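Local structure of anaerobically-induced outer membrane porin OprE (Pseudomonas aeruginosa, 4FRX) at residues T401-S406 and R427-Y432. The protein probably acts as a porin of the OprD family, a beta-barrel through which small solutes would cross the outer membrane. Residues are numbered along the deposited sequence; the frame is centred on the assembly and turned at random.
Sequences TWKNAS and RLIVSY
With CG anti to its backbone N (chi1 171°), Trp402 has CD1 of its indole 3.6 Å from Leu428 CD2, the methyl of a leucine whose CG stands beside its own backbone N (chi1 -64°). The methyl meets the five-membered end of the indole at a slant, and the two residues form a non-hydrogen-bonded pair between antiparallel strands 399-409 and 423-434. Arg427 O meets the rim of the indole, in its plane, 3.4 Å from CD1. Indole suits this apolar place because its one N-H has an acceptor: Asn426 OD1 takes both Trp402 NE1 and Asn404 ND2, joining the ring to strand 423-434. Hydrogen-bonded pairs flank this site: Thr401 N gives to Ile429 O at 2.8 Å, and Arg427 N gives to Lys403 O at 2.8 Å, nearly straight at 170°. Ile429 O takes a second bond from a water that the Thr401 hydroxyl also holds. On the other face the branched Thr401 and Ile429 run side by side, CG2 4.1 Å from CD1, their methyls covering the pair. There Lys403 NZ hydrogen-bonds Ser385 OG, Arg427 NE forms a salt bridge with Glu425 OE2, and both side chains touch Gln330. The chemistry implies a two-faced wall: Trp402, near a bound detergent, and Leu428 offer an apolar surface consistent with a membrane-facing side, whereas the Lys403 and Arg427 face carries charge, as expected of a barrel lumen.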
ATOM      1  N   THR A 401      -5.065  -5.079  18.012  1.00 10.94           N
ATOM      2  CA  THR A 401      -5.542  -3.926  17.237  1.00 17.22           C
ATOM      3  C   THR A 401      -7.006  -4.054  16.815  1.00 13.96           C
ATOM      4  O   THR A 401      -7.405  -5.073  16.276  1.00 16.94           O
ATOM      5  CB  THR A 401      -4.677  -3.713  15.975  1.00 17.78           C
ATOM      6  OG1 THR A 401      -3.324  -3.498  16.369  1.00 19.60           O
ATOM      7  CG2 THR A 401      -5.165  -2.505  15.178  1.00 18.72           C
ATOM      8  N   TRP A 402      -7.796  -3.020  17.086  1.00 11.13           N
ATOM      9  CA  TRP A 402      -9.164  -2.938  16.587  1.00 15.10           C
ATOM     10  C   TRP A 402      -9.253  -1.786  15.606  1.00 14.17           C
ATOM     11  O   TRP A 402      -8.944  -0.644  15.957  1.00  9.38           O
ATOM     12  CB  TRP A 402     -10.143  -2.687  17.739  1.00 12.18           C
ATOM     13  CG  TRP A 402     -11.550  -2.387  17.292  1.00 12.00           C
ATOM     14  CD1 TRP A 402     -12.238  -2.974  16.259  1.00  9.00           C
ATOM     15  CD2 TRP A 402     -12.441  -1.421  17.863  1.00 15.22           C
ATOM     16  NE1 TRP A 402     -13.501  -2.430  16.159  1.00 11.63           N
ATOM     17  CE2 TRP A 402     -13.647  -1.474  17.129  1.00 16.78           C
ATOM     18  CE3 TRP A 402     -12.334  -0.516  18.924  1.00 16.07           C
ATOM     19  CZ2 TRP A 402     -14.742  -0.661  17.431  1.00 16.72           C
ATOM     20  CZ3 TRP A 402     -13.429   0.291  19.217  1.00 14.19           C
ATOM     21  CH2 TRP A 402     -14.609   0.209  18.478  1.00 16.18           C
ATOM     22  N   LYS A 403      -9.665  -2.076  14.374  1.00 11.67           N
ATOM     23  CA  LYS A 403      -9.905  -1.013  13.399  1.00 10.42           C
ATOM     24  C   LYS A 403     -11.377  -1.029  13.032  1.00  9.47           C
ATOM     25  O   LYS A 403     -11.911  -2.083  12.704  1.00 11.57           O
ATOM     26  CB  LYS A 403      -9.053  -1.218  12.133  1.00 10.74           C
ATOM     27  CG  LYS A 403      -7.532  -1.166  12.373  1.00 13.20           C
ATOM     28  CD  LYS A 403      -6.775  -1.332  11.055  1.00 19.56           C
ATOM     29  CE  LYS A 403      -5.274  -1.254  11.267  1.00 36.69           C
ATOM     30  NZ  LYS A 403      -4.852  -0.022  11.990  1.00 39.51           N
ATOM     31  N   ASN A 404     -12.036   0.127  13.087  1.00  9.46           N
ATOM     32  CA  ASN A 404     -13.417   0.219  12.639  1.00 11.23           C
ATOM     33  C   ASN A 404     -13.556   1.309  11.585  1.00  3.83           C
ATOM     34  O   ASN A 404     -12.973   2.385  11.724  1.00  8.71           O
ATOM     35  CB  ASN A 404     -14.339   0.522  13.824  1.00 15.31           C
ATOM     36  CG  ASN A 404     -15.758   0.805  13.400  1.00 11.90           C
ATOM     37  OD1 ASN A 404     -16.138   1.951  13.168  1.00 12.70           O
ATOM     38  ND2 ASN A 404     -16.559  -0.248  13.292  1.00 12.65           N
ATOM     39  N   ALA A 405     -14.328   1.033  10.539  1.00  7.14           N
ATOM     40  CA  ALA A 405     -14.588   2.026   9.510  1.00  8.31           C
ATOM     41  C   ALA A 405     -16.076   2.116   9.170  1.00 10.87           C
ATOM     42  O   ALA A 405     -16.770   1.099   9.121  1.00 11.91           O
ATOM     43  CB  ALA A 405     -13.760   1.702   8.230  1.00  9.44           C
ATOM     44  N   SER A 406     -16.557   3.337   8.942  1.00  9.46           N
ATOM     45  CA  SER A 406     -17.886   3.555   8.373  1.00 10.78           C
ATOM     46  C   SER A 406     -17.708   4.352   7.097  1.00 12.66           C
ATOM     47  O   SER A 406     -17.054   5.390   7.113  1.00 11.76           O
ATOM     48  CB  SER A 406     -18.791   4.340   9.327  1.00 12.59           C
ATOM     49  OG  SER A 406     -19.202   3.549  10.415  1.00 23.03           O
ATOM     50  N   ARG A 427     -12.023  -4.770  11.911  1.00 15.14           N
ATOM     51  CA  ARG A 427     -10.915  -5.713  11.947  1.00  9.91           C
ATOM     52  C   ARG A 427     -10.424  -5.887  13.379  1.00  9.12           C
ATOM     53  O   ARG A 427     -10.346  -4.933  14.158  1.00 12.28           O
ATOM     54  CB  ARG A 427      -9.760  -5.254  11.066  1.00  8.75           C
ATOM     55  CG  ARG A 427     -10.133  -5.007   9.632  1.00 12.06           C
ATOM     56  CD  ARG A 427      -8.904  -4.568   8.849  1.00 11.94           C
ATOM     57  NE  ARG A 427      -9.270  -3.896   7.609  1.00 17.47           N
ATOM     58  CZ  ARG A 427      -8.395  -3.311   6.799  1.00 17.36           C
ATOM     59  NH1 ARG A 427      -7.106  -3.318   7.102  1.00 17.44           N
ATOM     60  NH2 ARG A 427      -8.811  -2.712   5.692  1.00 15.00           N
ATOM     61  N   LEU A 428     -10.102  -7.128  13.721  1.00 10.13           N
ATOM     62  CA  LEU A 428      -9.453  -7.431  14.981  1.00 13.64           C
ATOM     63  C   LEU A 428      -8.188  -8.190  14.651  1.00 14.16           C
ATOM     64  O   LEU A 428      -8.237  -9.233  13.986  1.00 14.29           O
ATOM     65  CB  LEU A 428     -10.373  -8.285  15.856  1.00 16.83           C
ATOM     66  CG  LEU A 428     -11.647  -7.543  16.265  1.00 18.56           C
ATOM     67  CD1 LEU A 428     -12.606  -8.451  17.027  1.00 22.33           C
ATOM     68  CD2 LEU A 428     -11.282  -6.324  17.110  1.00 23.97           C
ATOM     69  N   ILE A 429      -7.053  -7.657  15.093  1.00 14.26           N
ATOM     70  CA  ILE A 429      -5.774  -8.244  14.751  1.00 10.84           C
ATOM     71  C   ILE A 429      -4.924  -8.455  15.997  1.00 17.83           C
ATOM     72  O   ILE A 429      -4.674  -7.518  16.761  1.00 16.89           O
ATOM     73  CB  ILE A 429      -4.968  -7.378  13.726  1.00 14.67           C
ATOM     74  CG1 ILE A 429      -5.837  -6.948  12.538  1.00 14.95           C
ATOM     75  CG2 ILE A 429      -3.725  -8.134  13.251  1.00 13.33           C
ATOM     76  CD1 ILE A 429      -6.259  -5.484  12.576  1.00 18.44           C
ATOM     77  N   VAL A 430      -4.484  -9.695  16.195  1.00 17.25           N
ATOM     78  CA  VAL A 430      -3.509  -9.997  17.242  1.00 14.31           C
ATOM     79  C   VAL A 430      -2.233 -10.427  16.542  1.00 15.72           C
ATOM     80  O   VAL A 430      -2.262 -11.279  15.654  1.00 15.81           O
ATOM     81  CB  VAL A 430      -4.020 -11.104  18.174  1.00 20.35           C
ATOM     82  CG1 VAL A 430      -2.986 -11.433  19.267  1.00 13.19           C
ATOM     83  CG2 VAL A 430      -5.350 -10.685  18.775  1.00 19.34           C
ATOM     84  N   SER A 431      -1.113  -9.813  16.911  1.00 10.50           N
ATOM     85  CA  SER A 431       0.123 -10.052  16.185  1.00 13.80           C
ATOM     86  C   SER A 431       1.296 -10.237  17.133  1.00 16.12           C
ATOM     87  O   SER A 431       1.319  -9.658  18.214  1.00 17.91           O
ATOM     88  CB  SER A 431       0.412  -8.903  15.224  1.00 18.97           C
ATOM     89  OG  SER A 431       1.568  -9.193  14.450  1.00 28.08           O
ATOM     90  N   TYR A 432       2.270 -11.037  16.715  1.00  9.79           N
ATOM     91  CA  TYR A 432       3.459 -11.282  17.527  1.00  7.42           C
ATOM     92  C   TYR A 432       4.601 -11.672  16.610  1.00 12.55           C
ATOM     93  O   TYR A 432       4.460 -12.571  15.770  1.00 14.19           O
ATOM     94  CB  TYR A 432       3.209 -12.383  18.550  1.00 13.60           C
ATOM     95  CG  TYR A 432       4.368 -12.608  19.493  1.00 18.31           C
ATOM     96  CD1 TYR A 432       4.609 -11.735  20.551  1.00 18.38           C
ATOM     97  CD2 TYR A 432       5.227 -13.687  19.326  1.00 21.20           C
ATOM     98  CE1 TYR A 432       5.677 -11.937  21.423  1.00 23.46           C
ATOM     99  CE2 TYR A 432       6.299 -13.889  20.188  1.00 23.49           C
ATOM    100  CZ  TYR A 432       6.518 -13.017  21.232  1.00 29.25           C
ATOM    101  OH  TYR A 432       7.582 -13.226  22.094  1.00 27.92           O
TER
HETATM  102  O   HOH W   1      -2.208  -6.101  16.224  1.00 16.58           O